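ATP-dependent DNA helicase RecQ (Porphyromonas gingivalis, PDB 3IUO) probably couples ATP hydrolysis to 3'-5' translocation and duplex DNA unwinding as a whole protein, of which this chain is the C-terminal domain. Local coordinates at residues E94-E99 and E107-V112; E48-V53 and V112-L117. All coordinates share one frame; numbering follows the deposited sequence.

Helix 106-121 takes part in both contacts, with V112 as the residue common to the two segments drawn from it. Interaction 1 sets its earlier turns against helix 93-100, and interaction 2 sets its middle against helix 46-58 of the helix-turn-helix domain. The centres of the two contacts are about 11 Å apart, and the centre of interaction 2 lies about 2 Å from that of the chain. Two residues bridge them: R110 NH2 makes a probable hydrogen bond to S51 OG at 3.0 Å, and L111 CD2 packs on L50 CD2 at 3.5 Å. Both segments of interaction 1 fall in sequence between the two segments of interaction 2, apart from the shared V112.

Interaction 1. Residues E94-E99 and E107-V112; sequences EEAMQE and EEIRLV
I109 of helix 106-121 meets A96 and M97 of helix 93-100, where two helices consecutive in sequence, joined by a short loop, come together in this largely helical, strand-free chain, their closest CA atoms, those of A96 and I109, 7.4 Å apart. Its CB points at helix 93-100 and sends out two branches. The first is the methyl CG2, which lies 3.8 Å from A96 CB. The second begins at CG1, which stands beside the backbone N and opposite the carbonyl carbon (chi1 -68°); an extended chi2 then carries CD1 to the tip of the residue. There CD1 meets the selenium of M97, a selenomethionine, with SE and CD1 3.8 Å apart. M97 starts from the flank of its helix and folds at chi2 (-68°) and again at chi3 (-67°), so that it offers SE to CD1 while its terminal methyl CE is turned away from I109. The two side chains pass at a slant, and I109 is thus met at both of its branch ends. L93 and L100 of helix 93-100 and Y104 of the preceding loop also pack on I109, while Y84 and F85 of helix 75-87 touch A96. Polar groups lie apart from this apolar patch. On helix 93-100, Q98 NE2 gives a hydrogen bond to E99 OE2 (3.0 Å); OE2 lies close to the Q98 amide plane, but NE2 approaches from the anti side, tilted out of the carboxylate plane. On helix 106-121, the E108 carboxylate binds H77 ND1 through OE2 and the backbone N of S105 through OE1. No hydrogen bond crosses between the segments, and the contact rests on van der Waals packing without directional bonds; A96 and I109 are buried, while M97 at the edge is partly exposed.

Interaction 2. Residues E48-V53 and V112-L117; sequences ELLSEV and VRIKFL
L50 and V53, one helical turn apart on helix 46-58 of the RecQ-1-like helix-turn-helix domain, touch I114 from helix 106-121. Segments 59 residues apart in sequence are thereby joined near the middle of the chain, and the last helix is tied to a helix of the helix-turn-helix domain.

The direct contact is wholly apolar. V53 and I114 aim their CB atoms at each other's helix, and their CA atoms, 7.6 Å apart, are the nearest pair of the two segments. V53 CG1, set opposite its own backbone N (chi1 172°), touches both branches of I114: it is 3.7 Å from the methyl CG2 and 3.8 Å from CD1. L50 leaves its helix along the flank, but its end bends inward, and its CD2 reaches I114 CD1 at 4.0 Å. Both L50 and V53 cross I114 at about a right angle, so CD1 touches both aliphatic side chains, at V53 CG1 and L50 CD2. I63 packs on V53 and I114, and V57 of helix 46-58 adds to the surroundings of I114.

Charged groups of helix 106-121 find their partners away from the I114 contact: K115 NZ forms salt bridges with D66 and E119. R113 is buried, and its NH2 pairs with D91 OD1 while NH1 is hydrogen-bonded to Y58 OH, partners that would fix the rotation of the guanidinium group and probably keep its charge balanced. The second subunit approaches here too, its T90 packing on R113 and its T89 on L117.

Within the helix, an apolar group lies over the charged plane: L117 CD1 sits above the centre of one guanidinium face of R113, 3.7 Å from the plane defined by NE, CZ, NH1 and NH2.

Interaction 1. Residues E94-E99 and E107-V112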
ATOM      1  N   GLU B  94      -2.029   3.717   6.317  1.00 12.32           N
ATOM      2  CA  GLU B  94      -3.378   4.042   6.828  1.00 11.98           C
ATOM      3  C   GLU B  94      -4.087   2.804   7.364  1.00 11.33           C
ATOM      4  O   GLU B  94      -4.652   2.828   8.472  1.00 11.04           O
ATOM      5  CB  GLU B  94      -4.251   4.741   5.769  1.00 12.04           C
ATOM      6  CG  GLU B  94      -5.614   5.213   6.311  1.00 15.79           C
ATOM      7  CD  GLU B  94      -6.446   6.024   5.308  1.00 20.71           C
ATOM      8  OE1 GLU B  94      -5.863   6.749   4.476  1.00 23.91           O
ATOM      9  OE2 GLU B  94      -7.697   5.951   5.375  1.00 24.04           O
ATOM     10  N   GLU B  95      -4.043   1.715   6.603  1.00 10.60           N
ATOM     11  CA  GLU B  95      -4.674   0.478   7.058  1.00 10.11           C
ATOM     12  C   GLU B  95      -3.943  -0.123   8.243  1.00 10.50           C
ATOM     13  O   GLU B  95      -4.585  -0.596   9.196  1.00 11.06           O
ATOM     14  CB  GLU B  95      -4.796  -0.531   5.915  1.00  9.97           C
ATOM     15  CG  GLU B  95      -5.711  -0.051   4.793  1.00 11.93           C
ATOM     16  CD  GLU B  95      -7.152   0.177   5.217  1.00 14.92           C
ATOM     17  OE1 GLU B  95      -7.719  -0.697   5.929  1.00 11.83           O
ATOM     18  OE2 GLU B  95      -7.723   1.219   4.799  1.00 13.20           O
ATOM     19  N   ALA B  96      -2.598  -0.056   8.218  1.00  9.81           N
ATOM     20  CA  ALA B  96      -1.799  -0.566   9.343  1.00  9.44           C
ATOM     21  C   ALA B  96      -2.143   0.172  10.643  1.00 10.13           C
ATOM     22  O   ALA B  96      -2.325  -0.454  11.682  1.00 10.87           O
ATOM     23  CB  ALA B  96      -0.289  -0.474   9.044  1.00  8.48           C
HETATM   24  N   MSE B  97      -2.241   1.495  10.559  1.00 10.37           N
HETATM   25  CA  MSE B  97      -2.613   2.353  11.711  1.00 11.73           C
HETATM   26  C   MSE B  97      -4.008   2.027  12.266  1.00 11.50           C
HETATM   27  O   MSE B  97      -4.222   2.077  13.485  1.00 11.86           O
HETATM   28  CB  MSE B  97      -2.540   3.840  11.324  1.00 12.31           C
HETATM   29  CG  MSE B  97      -1.157   4.429  11.147  1.00 15.77           C
HETATM   30 SE   MSE B  97      -0.224   4.517  12.828  1.00 28.07          SE
HETATM   31  CE  MSE B  97      -1.296   5.865  13.780  1.00 24.86           C
ATOM     32  N   GLN B  98      -4.954   1.731  11.370  1.00 11.88           N
ATOM     33  CA  GLN B  98      -6.319   1.369  11.762  1.00 12.43           C
ATOM     34  C   GLN B  98      -6.273   0.064  12.537  1.00 11.79           C
ATOM     35  O   GLN B  98      -6.957  -0.102  13.554  1.00 11.14           O
ATOM     36  CB  GLN B  98      -7.171   1.217  10.504  1.00 13.01           C
ATOM     37  CG  GLN B  98      -8.654   0.999  10.715  1.00 15.06           C
ATOM     38  CD  GLN B  98      -9.350   0.777   9.397  1.00 18.03           C
ATOM     39  OE1 GLN B  98      -9.925   1.706   8.826  1.00 19.15           O
ATOM     40  NE2 GLN B  98      -9.279  -0.453   8.884  1.00 16.49           N
ATOM     41  N   GLU B  99      -5.434  -0.854  12.066  1.00 11.54           N
ATOM     42  CA  GLU B  99      -5.359  -2.179  12.670  1.00 11.88           C
ATOM     43  C   GLU B  99      -4.438  -2.233  13.897  1.00 11.25           C
ATOM     44  O   GLU B  99      -4.719  -2.985  14.845  1.00 12.06           O
ATOM     45  CB  GLU B  99      -4.968  -3.235  11.626  1.00 11.73           C
ATOM     46  CG  GLU B  99      -5.918  -3.355  10.391  1.00 13.24           C
ATOM     47  CD  GLU B  99      -7.393  -3.591  10.754  1.00 17.32           C
ATOM     48  OE1 GLU B  99      -7.661  -4.332  11.716  1.00 16.66           O
ATOM     49  OE2 GLU B  99      -8.286  -3.050  10.059  1.00 17.22           O
ATOM     50  N   GLU B 107       5.823   5.656  14.097  1.00 13.36           N
ATOM     51  CA  GLU B 107       7.235   5.389  13.805  1.00 13.66           C
ATOM     52  C   GLU B 107       7.620   3.911  13.858  1.00 13.64           C
ATOM     53  O   GLU B 107       8.387   3.431  12.993  1.00 13.15           O
ATOM     54  CB  GLU B 107       8.156   6.235  14.671  1.00 13.31           C
ATOM     55  CG  GLU B 107       8.106   7.684  14.253  1.00 13.82           C
ATOM     56  CD  GLU B 107       8.952   8.583  15.107  1.00 14.55           C
ATOM     57  OE1 GLU B 107       9.787   8.066  15.875  1.00 16.09           O
ATOM     58  OE2 GLU B 107       8.789   9.820  14.983  1.00 16.34           O
ATOM     59  N   GLU B 108       7.107   3.187  14.847  1.00 13.33           N
ATOM     60  CA  GLU B 108       7.399   1.748  14.910  1.00 12.96           C
ATOM     61  C   GLU B 108       6.871   1.038  13.674  1.00 12.73           C
ATOM     62  O   GLU B 108       7.577   0.223  13.077  1.00 12.88           O
ATOM     63  CB  GLU B 108       6.764   1.124  16.137  1.00 13.54           C
ATOM     64  CG  GLU B 108       7.490   1.399  17.418  1.00 13.91           C
ATOM     65  CD  GLU B 108       6.729   0.831  18.607  1.00 16.60           C
ATOM     66  OE1 GLU B 108       5.570   1.267  18.861  1.00 16.68           O
ATOM     67  OE2 GLU B 108       7.282  -0.057  19.286  1.00 17.02           O
ATOM     68  N   ILE B 109       5.642   1.385  13.294  1.00 12.74           N
ATOM     69  CA  ILE B 109       4.953   0.750  12.182  1.00 12.03           C
ATOM     70  C   ILE B 109       5.655   1.102  10.877  1.00 12.33           C
ATOM     71  O   ILE B 109       5.876   0.207  10.042  1.00 11.77           O
ATOM     72  CB  ILE B 109       3.459   1.137  12.131  1.00 12.12           C
ATOM     73  CG1 ILE B 109       2.720   0.531  13.330  1.00 11.33           C
ATOM     74  CG2 ILE B 109       2.843   0.643  10.820  1.00 12.10           C
ATOM     75  CD1 ILE B 109       1.321   1.097  13.523  1.00 11.40           C
ATOM     76  N   ARG B 110       6.022   2.379  10.709  1.00 12.07           N
ATOM     77  CA  ARG B 110       6.776   2.778   9.521  1.00 12.07           C
ATOM     78  C   ARG B 110       8.114   2.039   9.371  1.00 12.34           C
ATOM     79  O   ARG B 110       8.467   1.618   8.261  1.00 11.65           O
ATOM     80  CB  ARG B 110       7.008   4.289   9.467  1.00 11.94           C
ATOM     81  CG  ARG B 110       5.720   5.025   9.228  1.00 12.11           C
ATOM     82  CD  ARG B 110       5.928   6.521   9.338  1.00 13.37           C
ATOM     83  NE  ARG B 110       6.578   7.062   8.142  1.00 12.53           N
ATOM     84  CZ  ARG B 110       6.960   8.324   8.007  1.00 13.09           C
ATOM     85  NH1 ARG B 110       6.823   9.183   9.013  1.00 11.71           N
ATOM     86  NH2 ARG B 110       7.490   8.746   6.872  1.00 12.96           N
ATOM     87  N   LEU B 111       8.871   1.888  10.468  1.00 10.23           N
ATOM     88  CA  LEU B 111      10.139   1.164  10.432  1.00 11.59           C
ATOM     89  C   LEU B 111       9.960  -0.283   9.988  1.00 11.06           C
ATOM     90  O   LEU B 111      10.726  -0.787   9.156  1.00 11.59           O
ATOM     91  CB  LEU B 111      10.825   1.211  11.806  1.00 10.56           C
ATOM     92  CG  LEU B 111      11.513   2.554  12.100  1.00 11.71           C
ATOM     93  CD1 LEU B 111      11.956   2.632  13.585  1.00 10.24           C
ATOM     94  CD2 LEU B 111      12.755   2.805  11.202  1.00 10.68           C
ATOM     95  N   VAL B 112       8.989  -0.976  10.571  1.00 11.71           N
ATOM     96  CA  VAL B 112       8.836  -2.383  10.256  1.00 10.60           C
ATOM     97  C   VAL B 112       8.324  -2.516   8.828  1.00 11.23           C
ATOM     98  O   VAL B 112       8.702  -3.473   8.156  1.00 11.14           O
ATOM     99  CB  VAL B 112       7.928  -3.122  11.253  1.00 11.20           C
ATOM    100  CG1 VAL B 112       7.785  -4.608  10.895  1.00 12.79           C
ATOM    101  CG2 VAL B 112       8.532  -2.994  12.632  1.00  9.50           C
TER

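Interaction 2. Residues E48-V53 and V112-L117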
ATOM      1  N   GLU B  48      10.957  12.863   8.761  1.00 12.22           N
ATOM      2  CA  GLU B  48      11.449  13.251   7.444  1.00 11.78           C
ATOM      3  C   GLU B  48      12.446  12.223   6.921  1.00 11.77           C
ATOM      4  O   GLU B  48      12.437  11.911   5.734  1.00 11.60           O
ATOM      5  CB  GLU B  48      12.112  14.627   7.469  1.00 12.08           C
ATOM      6  CG  GLU B  48      11.155  15.809   7.658  1.00 14.12           C
ATOM      7  CD  GLU B  48      11.871  17.131   7.973  1.00 16.97           C
ATOM      8  OE1 GLU B  48      13.017  17.122   8.476  1.00 18.62           O
ATOM      9  OE2 GLU B  48      11.266  18.194   7.740  1.00 17.70           O
ATOM     10  N   LEU B  49      13.309  11.714   7.790  1.00 10.83           N
ATOM     11  CA  LEU B  49      14.222  10.643   7.355  1.00 11.66           C
ATOM     12  C   LEU B  49      13.434   9.407   6.903  1.00 11.31           C
ATOM     13  O   LEU B  49      13.721   8.826   5.852  1.00 11.03           O
ATOM     14  CB  LEU B  49      15.240  10.299   8.448  1.00 11.83           C
ATOM     15  CG  LEU B  49      16.168   9.150   8.034  1.00 15.62           C
ATOM     16  CD1 LEU B  49      16.959   9.455   6.756  1.00 16.16           C
ATOM     17  CD2 LEU B  49      17.056   8.818   9.171  1.00 18.86           C
ATOM     18  N   LEU B  50      12.432   9.018   7.694  1.00 12.37           N
ATOM     19  CA  LEU B  50      11.587   7.895   7.334  1.00 11.48           C
ATOM     20  C   LEU B  50      10.984   8.076   5.953  1.00 11.24           C
ATOM     21  O   LEU B  50      10.928   7.109   5.175  1.00 10.32           O
ATOM     22  CB  LEU B  50      10.489   7.645   8.379  1.00 12.99           C
ATOM     23  CG  LEU B  50      10.943   7.128   9.754  1.00 12.82           C
ATOM     24  CD1 LEU B  50       9.767   7.119  10.722  1.00 12.87           C
ATOM     25  CD2 LEU B  50      11.579   5.752   9.673  1.00 13.38           C
ATOM     26  N   SER B  51      10.543   9.303   5.648  1.00 10.08           N
ATOM     27  CA  SER B  51       9.966   9.569   4.330  1.00 10.87           C
ATOM     28  C   SER B  51      10.978   9.348   3.214  1.00 10.88           C
ATOM     29  O   SER B  51      10.644   8.797   2.170  1.00  8.96           O
ATOM     30  CB  SER B  51       9.368  10.951   4.265  1.00 11.79           C
ATOM     31  OG  SER B  51       8.273  11.054   5.156  1.00 13.54           O
ATOM     32  N   GLU B  52      12.218   9.775   3.437  1.00 12.19           N
ATOM     33  CA  GLU B  52      13.265   9.538   2.431  1.00 12.03           C
ATOM     34  C   GLU B  52      13.605   8.057   2.261  1.00 11.96           C
ATOM     35  O   GLU B  52      13.765   7.575   1.134  1.00 12.30           O
ATOM     36  CB  GLU B  52      14.546  10.288   2.787  1.00 12.22           C
ATOM     37  CG  GLU B  52      14.366  11.789   2.913  1.00 14.59           C
ATOM     38  CD  GLU B  52      14.100  12.499   1.595  1.00 18.53           C
ATOM     39  OE1 GLU B  52      14.357  11.920   0.518  1.00 21.31           O
ATOM     40  OE2 GLU B  52      13.664  13.671   1.640  1.00 20.48           O
ATOM     41  N   VAL B  53      13.677   7.333   3.371  1.00 11.15           N
ATOM     42  CA  VAL B  53      13.958   5.874   3.319  1.00 12.41           C
ATOM     43  C   VAL B  53      12.780   5.163   2.611  1.00 12.28           C
ATOM     44  O   VAL B  53      12.993   4.268   1.809  1.00 12.87           O
ATOM     45  CB  VAL B  53      14.205   5.314   4.720  1.00 12.97           C
ATOM     46  CG1 VAL B  53      14.293   3.803   4.672  1.00 13.23           C
ATOM     47  CG2 VAL B  53      15.475   5.925   5.310  1.00 12.22           C
ATOM     48  N   VAL B 112       8.989  -0.976  10.571  1.00 11.71           N
ATOM     49  CA  VAL B 112       8.836  -2.383  10.256  1.00 10.60           C
ATOM     50  C   VAL B 112       8.324  -2.516   8.828  1.00 11.23           C
ATOM     51  O   VAL B 112       8.702  -3.473   8.156  1.00 11.14           O
ATOM     52  CB  VAL B 112       7.928  -3.122  11.253  1.00 11.20           C
ATOM     53  CG1 VAL B 112       7.785  -4.608  10.895  1.00 12.79           C
ATOM     54  CG2 VAL B 112       8.532  -2.994  12.632  1.00  9.50           C
ATOM     55  N   ARG B 113       7.484  -1.573   8.397  1.00 11.10           N
ATOM     56  CA  ARG B 113       6.948  -1.586   7.031  1.00 10.72           C
ATOM     57  C   ARG B 113       8.108  -1.428   6.017  1.00 12.35           C
ATOM     58  O   ARG B 113       8.112  -2.100   4.991  1.00 12.73           O
ATOM     59  CB  ARG B 113       5.924  -0.463   6.895  1.00 10.45           C
ATOM     60  CG  ARG B 113       5.292  -0.341   5.505  1.00 10.12           C
ATOM     61  CD  ARG B 113       4.197   0.692   5.479  1.00  9.23           C
ATOM     62  NE  ARG B 113       3.666   0.859   4.112  1.00  9.96           N
ATOM     63  CZ  ARG B 113       4.151   1.729   3.242  1.00 10.49           C
ATOM     64  NH1 ARG B 113       5.186   2.499   3.576  1.00 12.33           N
ATOM     65  NH2 ARG B 113       3.626   1.799   2.029  1.00 10.28           N
ATOM     66  N   ILE B 114       9.071  -0.562   6.313  1.00 12.12           N
ATOM     67  CA  ILE B 114      10.296  -0.448   5.459  1.00 11.77           C
ATOM     68  C   ILE B 114      10.996  -1.784   5.345  1.00 11.85           C
ATOM     69  O   ILE B 114      11.331  -2.237   4.240  1.00 12.62           O
ATOM     70  CB  ILE B 114      11.247   0.654   5.982  1.00 11.94           C
ATOM     71  CG1 ILE B 114      10.620   2.033   5.701  1.00 12.34           C
ATOM     72  CG2 ILE B 114      12.665   0.525   5.412  1.00 13.13           C
ATOM     73  CD1 ILE B 114      11.144   3.115   6.632  1.00 12.03           C
ATOM     74  N   LYS B 115      11.220  -2.434   6.491  1.00  9.83           N
ATOM     75  CA  LYS B 115      11.883  -3.738   6.528  1.00  8.47           C
ATOM     76  C   LYS B 115      11.104  -4.749   5.655  1.00  8.13           C
ATOM     77  O   LYS B 115      11.674  -5.459   4.810  1.00  8.07           O
ATOM     78  CB  LYS B 115      11.930  -4.205   7.977  1.00  9.12           C
ATOM     79  CG  LYS B 115      12.393  -5.653   8.130  1.00  8.27           C
ATOM     80  CD  LYS B 115      12.415  -6.011   9.591  1.00 12.28           C
ATOM     81  CE  LYS B 115      12.455  -7.522   9.806  1.00 12.28           C
ATOM     82  NZ  LYS B 115      13.759  -8.114   9.343  1.00 13.51           N
ATOM     83  N   PHE B 116       9.806  -4.806   5.867  1.00  7.71           N
ATOM     84  CA  PHE B 116       8.986  -5.759   5.159  1.00  6.91           C
ATOM     85  C   PHE B 116       8.968  -5.514   3.646  1.00  8.26           C
ATOM     86  O   PHE B 116       9.122  -6.462   2.860  1.00  7.93           O
ATOM     87  CB  PHE B 116       7.554  -5.715   5.715  1.00  6.52           C
ATOM     88  CG  PHE B 116       6.579  -6.575   4.966  1.00  6.85           C
ATOM     89  CD1 PHE B 116       6.480  -7.938   5.217  1.00  8.34           C
ATOM     90  CD2 PHE B 116       5.770  -5.996   4.017  1.00  8.59           C
ATOM     91  CE1 PHE B 116       5.565  -8.726   4.528  1.00 10.63           C
ATOM     92  CE2 PHE B 116       4.852  -6.778   3.309  1.00  8.50           C
ATOM     93  CZ  PHE B 116       4.767  -8.138   3.569  1.00  8.21           C
ATOM     94  N   LEU B 117       8.698  -4.265   3.236  1.00  7.82           N
ATOM     95  CA  LEU B 117       8.642  -3.975   1.780  1.00  7.40           C
ATOM     96  C   LEU B 117       9.949  -4.259   1.087  1.00  8.60           C
ATOM     97  O   LEU B 117       9.953  -4.820  -0.039  1.00  9.18           O
ATOM     98  CB  LEU B 117       8.252  -2.523   1.531  1.00  8.29           C
ATOM     99  CG  LEU B 117       6.831  -2.157   1.942  1.00  8.92           C
ATOM    100  CD1 LEU B 117       6.633  -0.651   1.752  1.00  9.26           C
ATOM    101  CD2 LEU B 117       5.739  -2.975   1.203  1.00 10.40           C
TER